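Local atomic coordinates of uncharacterized protein (Yersinia pestis, PDB entry 4RGI), a protein that is of unknown function but folds as a small KTSC domain, an antiparallel beta sheet covered by two helices. Residues Gln7-Ser11 / Ser12-Ser16. Residues are numbered along the deposited sequence; the frame is centred on the assembly and turned at random. Where two conformers were deposited one is given.
With SO4 (sulfate ion), chain B.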
# COMPACT_ATOMS: atom_id res chain seq x y z
N GLN A 7 7.50 -0.02 -5.55
CA GLN A 7 8.20 -1.25 -5.89
C GLN A 7 7.21 -2.23 -6.47
O GLN A 7 6.15 -2.42 -5.89
CB GLN A 7 8.85 -1.88 -4.67
CG GLN A 7 9.76 -0.99 -3.88
CD GLN A 7 10.36 -1.72 -2.69
OE1 GLN A 7 9.76 -1.77 -1.61
NE2 GLN A 7 11.54 -2.30 -2.88
N PRO A 8 7.53 -2.86 -7.60
CA PRO A 8 6.60 -3.88 -8.10
C PRO A 8 6.51 -5.07 -7.16
O PRO A 8 7.50 -5.40 -6.52
CB PRO A 8 7.22 -4.28 -9.44
CG PRO A 8 8.07 -3.11 -9.83
CD PRO A 8 8.61 -2.56 -8.55
N VAL A 9 5.33 -5.67 -7.05
CA VAL A 9 5.14 -6.88 -6.24
C VAL A 9 4.35 -7.91 -7.04
O VAL A 9 3.73 -7.58 -8.05
CB VAL A 9 4.39 -6.59 -4.91
CG1 VAL A 9 5.17 -5.63 -4.04
CG2 VAL A 9 3.01 -6.04 -5.18
N SER A 10 4.37 -9.16 -6.58
CA SER A 10 3.56 -10.20 -7.21
C SER A 10 2.31 -10.43 -6.38
O SER A 10 2.39 -10.79 -5.20
CB SER A 10 4.35 -11.50 -7.37
OG SER A 10 3.55 -12.49 -8.01
N SER A 11 1.15 -10.22 -7.00
CA SER A 11 -0.12 -10.30 -6.31
C SER A 11 -1.23 -10.36 -7.33
O SER A 11 -1.13 -9.74 -8.38
CB SER A 11 -0.33 -9.09 -5.37
OG SER A 11 -1.66 -9.05 -4.91
N SER A 12 -2.31 -11.06 -7.01
CA SER A 12 -3.44 -11.13 -7.92
C SER A 12 -4.22 -9.82 -7.91
O SER A 12 -5.03 -9.57 -8.80
CB SER A 12 -4.35 -12.31 -7.55
OG SER A 12 -5.01 -12.11 -6.31
N ARG A 13 -3.98 -8.97 -6.92
CA ARG A 13 -4.77 -7.75 -6.79
C ARG A 13 -3.94 -6.48 -6.83
O ARG A 13 -4.46 -5.41 -7.15
CB ARG A 13 -5.57 -7.80 -5.50
CG ARG A 13 -6.57 -8.94 -5.49
CD ARG A 13 -6.99 -9.25 -4.11
NE ARG A 13 -7.66 -8.12 -3.48
CZ ARG A 13 -8.02 -8.11 -2.20
NH1 ARG A 13 -7.76 -9.17 -1.45
NH2 ARG A 13 -8.63 -7.05 -1.67
N ILE A 14 -2.67 -6.59 -6.49
CA ILE A 14 -1.82 -5.42 -6.33
C ILE A 14 -0.62 -5.48 -7.26
O ILE A 14 0.03 -6.52 -7.38
CB ILE A 14 -1.37 -5.28 -4.86
CG1 ILE A 14 -2.60 -5.03 -3.98
CG2 ILE A 14 -0.33 -4.16 -4.70
CD1 ILE A 14 -2.39 -5.20 -2.47
N LEU A 15 -0.34 -4.37 -7.94
CA LEU A 15 0.79 -4.32 -8.87
C LEU A 15 2.08 -3.76 -8.26
O LEU A 15 3.17 -4.25 -8.54
CB LEU A 15 0.41 -3.48 -10.09
CG LEU A 15 -0.66 -4.05 -11.02
CD1 LEU A 15 -1.05 -3.02 -12.05
CD2 LEU A 15 -0.16 -5.31 -11.71
N SER A 16 1.96 -2.73 -7.42
CA SER A 16 3.13 -2.11 -6.82
C SER A 16 2.76 -1.34 -5.55
O SER A 16 1.62 -0.94 -5.36
CB SER A 16 3.83 -1.15 -7.80
OG SER A 16 2.98 -0.08 -8.18
S SO4 B . -2.74 -12.15 -3.56
O1 SO4 B . -4.04 -11.58 -3.84
O2 SO4 B . -2.21 -12.71 -4.79
O3 SO4 B . -1.88 -11.07 -3.08
O4 SO4 B . -2.86 -13.20 -2.54
O HOH W 1 1.40 -8.12 -9.04
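The turn of the first beta hairpin of this KTSC-domain protein, joining edge strand 7-8 to strand 14-20, is tied together by Ser11 and holds a sulfate ion, probably from the crystallisation liquor. Ser11 OG, swung anti to its own backbone nitrogen (chi1 169°), reaches over the bend and accepts two amide protons, from Arg13 N at 3.1 Å and, along a more bent path, from Ile14 N. It gives its own proton to sulfate O3, so three hydrogen bonds grip this one hydroxyl. Ser12 holds the anion through its backbone N and, 2.7 Å from sulfate O1, through OG; Ser54 OG, just before helix 55-63, and Gly56 N in its first turn also bind the sulfate. Arg13 turns its guanidinium to a salt bridge with Asp60 in that helix. Towards the strands, Val9 CG2 packs against Ile14 CG2 at 3.9 Å, and Lys55 touches both side chains. Where the hairpin spreads, water 1 bridges the strands, accepting from Ser11 N and lying 2.6 Å from Val9 O and 2.7 Å from Ile14 O. Pro8 and Ser16 form a non-hydrogen-bonded antiparallel pair, while Leu15 and Ser16 make a classic beta bulge opposite Gln29. Beside that pair, Val9 N donates to Leu15 O over 3.0 Å, nearly straight at hydrogen (171°) but from above the carbonyl plane, 38° out of it.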